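Local coordinates for protein pyruvate kinase (Toxoplasma gondii, PDB 3GG8) that probably catalyses the last step of glycolysis, the transfer of a phosphoryl group from phosphoenolpyruvate to ADP that yields pyruvate and ATP, at residues C[222-231]-C[250-261]; C[309-320]-C[340-349]. All coordinates share one frame; numbering follows the deposited sequence.

Contact 1: C[222-231]-C[250-261]; sequences CNFIAASFVQ and IRIIPKIENVEG
K255 and S228 meet where two neighbouring parallel strands run out: the lysine NZ donates to S228 OG at 2.8 Å. The lysine chain leaves its backbone extended and then turns at chi3 (66°), which lays CD and CE beside the serine and brings the ammonium to the hydroxyl. A long flexible amine suits this place, because NZ also forms a salt bridge with D101 at the end of strand 97-101, one strand beyond 224-227. Next along, E257 OE1 takes the backbone N-H of F229 at 2.6 Å, approached from above the carboxylate plane, while E257 CB packs against F229 CD1. The F229 ring lies against N258, its plane turned 42° from the amide, with CZ 3.3 Å from ND2. Asparagine suits this N-cap position by carrying donor and acceptor on one amide: ND2 donates in its own plane to Q231 OE1 (2.9 Å), and OD1 accepts a weak capping bond from G261 N. A water ties V230 O, E257 N and N258 OD1 together. I225 N and A227 N alternate as donors with R251 N, I253 N and K255 N in a parallel ladder; V230 N to K255 O follows, one residue past the regular position. F224 and I253 pack on one face; V230 CG2 rests on P254 CB. This is a β-α-β unit of a TIM barrel, with polar side chains gathered at the C-terminal strand ends, where such barrels place their active sites.

Contact 2: C[309-320]-C[340-349]; sequences VITATQMLESMI and GTDCVMLSGE
E349, at the start of helix 348-351, meets L316 in the loop after strand 309-312, and its side chain can be followed atom by atom. CB lies 4.2 Å from L316 O, and CG comes closer to the same oxygen. The chain then bends at chi2 (97°), which swings the carboxylate toward the backbone of the loop. OE1 accepts the N-H of L316 at 2.8 Å, nearly along the C-O axis, and a water that also binds M315 N and E317 OE2. OE2 turns back to its own segment and takes S347 N at 2.7 Å. A glutamate suits this place because its two oxygens can hold two backbone N-H groups, one from each segment. The carboxylate of E317 stands perpendicular to it, and the bridging water probably eases the nearness of the two charges.

Toward the strands, M315 bends at chi2 and chi3 to set CE against V344 CB, while the M345 methyl CE presses closely on A312 CB (3.5 Å), a tight contact that the small alanine methyl can accept. I310 lies alongside C343, CG1 on its CB, with CG2 against M345 CB. T311 OG1 donates to T341 OG1 (2.8 Å), and T341 OG1 in turn donates to C343 O. That carbonyl receives T311 N from the opposite face of its plane. D342 OD2 accepts V309 N at 3.0 Å. Helix 327-339, which ends in a Schellman motif at G340, links these parallel strands, making this the last β-α-β crossover of the eight-stranded TIM barrel.

Both contacts pair neighbouring parallel strands of one closed eight-stranded barrel, and their centres are about 16 Å apart. Contact 1 joins the fourth and fifth strands, contact 2 the seventh and eighth; strand 275-278 separates 251-256 from 309-312 in the sheet. Along the chain they come in series, the first ending before the second begins, and each spans a single crossover helix, 233-243 or 327-339. They touch inside the barrel, where I253 CG2 packs on I310 CD1 at 4.2 Å, and M276 contacts residues of both. Strand 343-346 pairs with the first strand, 39-43, to close the barrel, so the two contacts are parts of one continuous ring that builds the barrel domain of the kinase.

Contact 1: C[222-231]-C[250-261]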
# COMPACT_ATOMS: atom_id res chain seq x y z
N CYS C 222 14.33 -33.08 30.08
CA CYS C 222 14.71 -31.83 29.41
C CYS C 222 13.85 -31.70 28.14
O CYS C 222 13.59 -32.69 27.46
CB CYS C 222 16.19 -31.81 29.07
SG CYS C 222 17.24 -31.86 30.53
N ASN C 223 13.38 -30.48 27.87
CA ASN C 223 12.50 -30.25 26.72
C ASN C 223 13.27 -29.72 25.52
O ASN C 223 12.82 -29.86 24.39
CB ASN C 223 11.35 -29.29 27.08
CG ASN C 223 10.72 -29.63 28.41
OD1 ASN C 223 10.96 -28.94 29.41
ND2 ASN C 223 9.92 -30.70 28.44
N PHE C 224 14.41 -29.10 25.78
CA PHE C 224 15.26 -28.57 24.74
C PHE C 224 16.71 -28.98 24.96
O PHE C 224 17.16 -29.11 26.10
CB PHE C 224 15.23 -27.03 24.72
CG PHE C 224 13.90 -26.42 24.38
CD1 PHE C 224 13.58 -26.10 23.05
CD2 PHE C 224 12.99 -26.09 25.39
CE1 PHE C 224 12.35 -25.50 22.72
CE2 PHE C 224 11.76 -25.49 25.07
CZ PHE C 224 11.44 -25.19 23.73
N ILE C 225 17.44 -29.15 23.85
CA ILE C 225 18.89 -29.15 23.87
C ILE C 225 19.38 -27.87 23.18
O ILE C 225 19.00 -27.58 22.04
CB ILE C 225 19.51 -30.38 23.16
CG1 ILE C 225 18.89 -31.71 23.63
CG2 ILE C 225 21.04 -30.39 23.29
CD1 ILE C 225 19.18 -32.15 25.07
N ALA C 226 20.18 -27.08 23.87
CA ALA C 226 20.89 -25.99 23.24
C ALA C 226 22.30 -26.51 23.01
O ALA C 226 22.96 -26.92 23.95
CB ALA C 226 20.91 -24.75 24.14
N ALA C 227 22.73 -26.54 21.75
CA ALA C 227 23.99 -27.17 21.40
C ALA C 227 25.02 -26.08 21.14
O ALA C 227 24.89 -25.30 20.20
CB ALA C 227 23.81 -28.05 20.18
N SER C 228 26.06 -26.02 21.97
CA SER C 228 27.05 -24.96 21.81
C SER C 228 27.83 -25.09 20.51
O SER C 228 28.05 -26.21 20.02
CB SER C 228 27.98 -24.94 23.03
OG SER C 228 27.24 -24.55 24.16
N PHE C 229 28.21 -23.95 19.93
CA PHE C 229 29.16 -23.90 18.82
C PHE C 229 28.74 -24.72 17.59
O PHE C 229 29.55 -25.50 17.06
CB PHE C 229 30.56 -24.34 19.30
CG PHE C 229 31.70 -23.63 18.62
CD1 PHE C 229 32.06 -22.35 19.00
CD2 PHE C 229 32.42 -24.26 17.61
CE1 PHE C 229 33.13 -21.69 18.37
CE2 PHE C 229 33.48 -23.60 16.99
CZ PHE C 229 33.83 -22.33 17.37
N VAL C 230 27.51 -24.56 17.12
CA VAL C 230 27.09 -25.31 15.93
C VAL C 230 27.68 -24.68 14.67
O VAL C 230 27.54 -23.47 14.44
CB VAL C 230 25.55 -25.44 15.82
CG1 VAL C 230 25.16 -25.93 14.43
CG2 VAL C 230 25.02 -26.40 16.88
N GLN C 231 28.36 -25.50 13.88
CA GLN C 231 29.10 -25.00 12.73
C GLN C 231 28.47 -25.36 11.38
O GLN C 231 28.81 -24.74 10.36
CB GLN C 231 30.55 -25.47 12.79
CG GLN C 231 31.36 -24.79 13.87
CD GLN C 231 32.84 -25.05 13.73
OE1 GLN C 231 33.63 -24.11 13.54
NE2 GLN C 231 33.24 -26.32 13.83
N ILE C 250 11.89 -33.75 22.22
CA ILE C 250 12.93 -32.78 22.54
C ILE C 250 13.25 -31.92 21.32
O ILE C 250 13.39 -32.43 20.19
CB ILE C 250 14.20 -33.44 23.15
CG1 ILE C 250 13.83 -34.18 24.44
CG2 ILE C 250 15.29 -32.42 23.44
CD1 ILE C 250 14.96 -34.99 25.00
N ARG C 251 13.33 -30.62 21.55
CA ARG C 251 13.57 -29.66 20.48
C ARG C 251 15.03 -29.17 20.51
O ARG C 251 15.62 -29.03 21.58
CB ARG C 251 12.58 -28.49 20.61
CG ARG C 251 11.10 -28.90 20.38
CD ARG C 251 10.87 -29.59 19.03
NE ARG C 251 9.55 -30.24 18.93
CZ ARG C 251 9.35 -31.54 19.14
NH1 ARG C 251 10.37 -32.33 19.45
NH2 ARG C 251 8.13 -32.06 19.04
N ILE C 252 15.60 -28.95 19.32
CA ILE C 252 17.01 -28.62 19.15
C ILE C 252 17.21 -27.13 18.89
O ILE C 252 16.61 -26.57 17.97
CB ILE C 252 17.65 -29.47 18.01
CG1 ILE C 252 17.43 -30.96 18.28
CG2 ILE C 252 19.17 -29.20 17.88
CD1 ILE C 252 17.84 -31.85 17.12
N ILE C 253 18.06 -26.50 19.71
CA ILE C 253 18.32 -25.05 19.62
C ILE C 253 19.81 -24.78 19.41
O ILE C 253 20.55 -24.59 20.37
CB ILE C 253 17.84 -24.28 20.89
CG1 ILE C 253 16.37 -24.56 21.22
CG2 ILE C 253 18.15 -22.77 20.77
CD1 ILE C 253 15.35 -24.02 20.18
N PRO C 254 20.28 -24.80 18.15
CA PRO C 254 21.69 -24.55 17.88
C PRO C 254 22.13 -23.17 18.37
O PRO C 254 21.38 -22.19 18.24
CB PRO C 254 21.78 -24.62 16.35
CG PRO C 254 20.61 -25.41 15.94
CD PRO C 254 19.53 -25.06 16.91
N LYS C 255 23.33 -23.11 18.94
CA LYS C 255 23.95 -21.87 19.36
C LYS C 255 24.91 -21.39 18.25
O LYS C 255 25.79 -22.14 17.81
CB LYS C 255 24.69 -22.05 20.70
CG LYS C 255 23.75 -22.22 21.90
CD LYS C 255 24.47 -22.71 23.17
CE LYS C 255 25.45 -21.71 23.69
NZ LYS C 255 26.00 -22.23 24.98
N ILE C 256 24.69 -20.16 17.79
CA ILE C 256 25.51 -19.61 16.71
C ILE C 256 26.56 -18.78 17.40
O ILE C 256 26.22 -17.79 18.07
CB ILE C 256 24.70 -18.76 15.69
CG1 ILE C 256 23.48 -19.53 15.14
CG2 ILE C 256 25.62 -18.23 14.53
CD1 ILE C 256 23.78 -20.84 14.37
N GLU C 257 27.83 -19.20 17.25
CA GLU C 257 28.96 -18.63 17.99
C GLU C 257 30.18 -18.25 17.15
O GLU C 257 31.08 -17.57 17.65
CB GLU C 257 29.43 -19.58 19.09
CG GLU C 257 28.32 -20.27 19.88
CD GLU C 257 28.82 -20.85 21.17
OE1 GLU C 257 28.38 -21.94 21.55
OE2 GLU C 257 29.66 -20.21 21.83
N ASN C 258 30.24 -18.70 15.89
CA ASN C 258 31.34 -18.29 15.01
C ASN C 258 30.92 -18.05 13.55
O ASN C 258 29.72 -18.03 13.24
CB ASN C 258 32.57 -19.23 15.14
CG ASN C 258 32.37 -20.60 14.50
OD1 ASN C 258 31.24 -21.03 14.24
ND2 ASN C 258 33.48 -21.30 14.24
N VAL C 259 31.91 -17.84 12.68
CA VAL C 259 31.70 -17.60 11.26
C VAL C 259 31.03 -18.78 10.52
O VAL C 259 30.18 -18.56 9.67
CB VAL C 259 33.02 -17.11 10.56
CG1 VAL C 259 32.91 -17.10 9.02
CG2 VAL C 259 33.39 -15.72 11.08
N GLU C 260 31.42 -20.02 10.85
CA GLU C 260 30.82 -21.21 10.22
C GLU C 260 29.32 -21.29 10.49
O GLU C 260 28.55 -21.64 9.59
CB GLU C 260 31.47 -22.51 10.69
CG GLU C 260 32.86 -22.76 10.15
CD GLU C 260 32.93 -22.83 8.63
OE1 GLU C 260 32.23 -23.67 8.01
OE2 GLU C 260 33.70 -22.03 8.06
N GLY C 261 28.94 -20.99 11.73
CA GLY C 261 27.54 -20.93 12.13
C GLY C 261 26.81 -19.88 11.31
O GLY C 261 25.77 -20.15 10.74
O HOH W 1 28.90 -21.24 15.66

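Contact 2: C[309-320]-C[340-349]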
# COMPACT_ATOMS: atom_id res chain seq x y z
N VAL C 309 13.62 -17.56 18.69
CA VAL C 309 15.02 -17.12 18.77
C VAL C 309 15.31 -16.64 20.20
O VAL C 309 14.50 -15.90 20.78
CB VAL C 309 15.39 -16.05 17.67
CG1 VAL C 309 14.56 -14.79 17.79
CG2 VAL C 309 16.91 -15.73 17.64
N ILE C 310 16.43 -17.10 20.76
CA ILE C 310 16.91 -16.62 22.07
C ILE C 310 18.14 -15.71 21.91
O ILE C 310 19.09 -16.06 21.24
CB ILE C 310 17.27 -17.78 23.02
CG1 ILE C 310 16.15 -18.85 23.02
CG2 ILE C 310 17.61 -17.27 24.45
CD1 ILE C 310 16.61 -20.16 23.62
N THR C 311 18.09 -14.54 22.54
CA THR C 311 19.21 -13.63 22.61
C THR C 311 19.96 -13.83 23.94
O THR C 311 19.40 -13.63 25.03
CB THR C 311 18.73 -12.17 22.43
OG1 THR C 311 18.00 -12.07 21.20
CG2 THR C 311 19.90 -11.20 22.38
N ALA C 312 21.23 -14.21 23.84
CA ALA C 312 21.99 -14.66 24.98
C ALA C 312 23.32 -13.91 25.12
O ALA C 312 23.83 -13.35 24.14
CB ALA C 312 22.22 -16.18 24.89
N THR C 313 23.84 -13.92 26.35
CA THR C 313 25.15 -13.41 26.72
C THR C 313 25.19 -11.90 26.73
O THR C 313 24.47 -11.23 25.98
CB THR C 313 26.33 -13.94 25.86
OG1 THR C 313 26.43 -13.18 24.66
CG2 THR C 313 26.17 -15.42 25.53
N GLN C 314 26.05 -11.37 27.60
CA GLN C 314 26.25 -9.95 27.74
C GLN C 314 24.94 -9.16 27.75
O GLN C 314 24.80 -8.17 27.03
CB GLN C 314 27.17 -9.45 26.63
CG GLN C 314 28.42 -10.30 26.46
CD GLN C 314 29.38 -9.67 25.48
OE1 GLN C 314 28.97 -9.10 24.46
NE2 GLN C 314 30.66 -9.76 25.78
N MET C 315 23.99 -9.62 28.57
CA MET C 315 22.67 -9.02 28.68
C MET C 315 22.57 -7.99 29.81
O MET C 315 22.53 -6.78 29.56
CB MET C 315 21.60 -10.11 28.83
CG MET C 315 21.48 -10.99 27.57
SD MET C 315 20.73 -10.11 26.16
CE MET C 315 19.02 -10.44 26.52
N LEU C 316 22.57 -8.48 31.04
CA LEU C 316 22.51 -7.65 32.23
C LEU C 316 23.67 -7.98 33.18
O LEU C 316 23.47 -8.19 34.37
CB LEU C 316 21.17 -7.89 32.95
CG LEU C 316 19.93 -7.02 32.77
CD1 LEU C 316 19.82 -6.36 31.44
CD2 LEU C 316 18.67 -7.81 33.09
N GLU C 317 24.89 -7.99 32.65
CA GLU C 317 26.00 -8.61 33.35
C GLU C 317 26.46 -7.89 34.62
O GLU C 317 26.94 -8.54 35.55
CB GLU C 317 27.15 -8.98 32.40
CG GLU C 317 26.65 -9.99 31.35
CD GLU C 317 27.64 -11.11 30.99
OE1 GLU C 317 28.86 -10.84 31.01
OE2 GLU C 317 27.17 -12.24 30.65
N SER C 318 26.25 -6.57 34.68
CA SER C 318 26.62 -5.79 35.86
C SER C 318 25.77 -6.14 37.08
O SER C 318 26.15 -5.84 38.21
CB SER C 318 26.52 -4.30 35.57
OG SER C 318 25.17 -3.86 35.59
N MET C 319 24.62 -6.75 36.84
CA MET C 319 23.70 -7.13 37.93
C MET C 319 24.13 -8.39 38.70
O MET C 319 23.51 -8.76 39.70
CB MET C 319 22.27 -7.27 37.40
CG MET C 319 21.65 -5.96 36.95
SD MET C 319 19.89 -6.16 36.63
CE MET C 319 19.21 -6.03 38.28
N ILE C 320 25.17 -9.06 38.21
CA ILE C 320 25.84 -10.08 38.99
C ILE C 320 26.26 -9.50 40.35
O ILE C 320 26.27 -10.20 41.36
CB ILE C 320 27.06 -10.67 38.24
CG1 ILE C 320 26.58 -11.56 37.10
CG2 ILE C 320 27.96 -11.47 39.21
CD1 ILE C 320 27.62 -11.84 36.05
N GLY C 340 13.01 -8.29 17.53
CA GLY C 340 11.96 -9.30 17.37
C GLY C 340 12.19 -10.59 18.12
O GLY C 340 11.59 -11.61 17.79
N THR C 341 13.02 -10.56 19.15
CA THR C 341 13.42 -11.79 19.84
C THR C 341 12.26 -12.46 20.59
O THR C 341 11.41 -11.77 21.14
CB THR C 341 14.63 -11.55 20.81
OG1 THR C 341 15.25 -12.81 21.12
CG2 THR C 341 14.17 -10.86 22.10
N ASP C 342 12.25 -13.79 20.60
CA ASP C 342 11.24 -14.54 21.32
C ASP C 342 11.59 -14.59 22.78
O ASP C 342 10.71 -14.42 23.64
CB ASP C 342 11.08 -15.96 20.77
CG ASP C 342 10.35 -15.98 19.44
OD1 ASP C 342 9.10 -16.00 19.43
OD2 ASP C 342 11.04 -15.97 18.39
N CYS C 343 12.89 -14.84 23.06
CA CYS C 343 13.44 -14.96 24.41
C CYS C 343 14.65 -14.07 24.65
O CYS C 343 15.43 -13.77 23.74
CB CYS C 343 13.86 -16.40 24.72
SG CYS C 343 12.60 -17.67 24.44
N VAL C 344 14.77 -13.64 25.90
CA VAL C 344 15.98 -13.00 26.41
C VAL C 344 16.53 -13.90 27.52
O VAL C 344 15.76 -14.52 28.27
CB VAL C 344 15.70 -11.55 26.89
CG1 VAL C 344 15.57 -10.61 25.70
CG2 VAL C 344 14.43 -11.50 27.76
N MET C 345 17.85 -14.02 27.60
CA MET C 345 18.45 -15.00 28.49
C MET C 345 19.40 -14.39 29.50
O MET C 345 20.22 -13.52 29.15
CB MET C 345 19.18 -16.08 27.70
CG MET C 345 19.70 -17.22 28.56
SD MET C 345 20.52 -18.44 27.53
CE MET C 345 22.24 -18.07 27.82
N LEU C 346 19.25 -14.84 30.75
CA LEU C 346 20.16 -14.51 31.84
C LEU C 346 21.12 -15.67 32.06
O LEU C 346 20.72 -16.87 32.06
CB LEU C 346 19.38 -14.16 33.12
CG LEU C 346 18.50 -12.90 33.01
CD1 LEU C 346 17.52 -12.74 34.18
CD2 LEU C 346 19.32 -11.60 32.80
N SER C 347 22.39 -15.33 32.22
CA SER C 347 23.42 -16.35 32.42
C SER C 347 23.95 -16.29 33.84
O SER C 347 23.29 -16.80 34.75
CB SER C 347 24.52 -16.23 31.36
OG SER C 347 23.99 -16.56 30.09
N GLY C 348 25.12 -15.68 34.03
CA GLY C 348 25.72 -15.54 35.35
C GLY C 348 24.88 -14.71 36.32
O GLY C 348 24.96 -14.91 37.55
N GLU C 349 24.07 -13.80 35.77
CA GLU C 349 23.23 -12.92 36.61
C GLU C 349 22.35 -13.72 37.56
O GLU C 349 22.10 -13.27 38.68
CB GLU C 349 22.36 -11.98 35.76
CG GLU C 349 23.12 -11.11 34.74
CD GLU C 349 23.14 -11.72 33.33
OE1 GLU C 349 23.08 -10.95 32.34
OE2 GLU C 349 23.22 -12.96 33.20
O HOH W 2 22.96 -14.14 29.00
O HOH W 3 24.15 -12.25 30.35
O HOH W 4 22.35 -11.10 40.08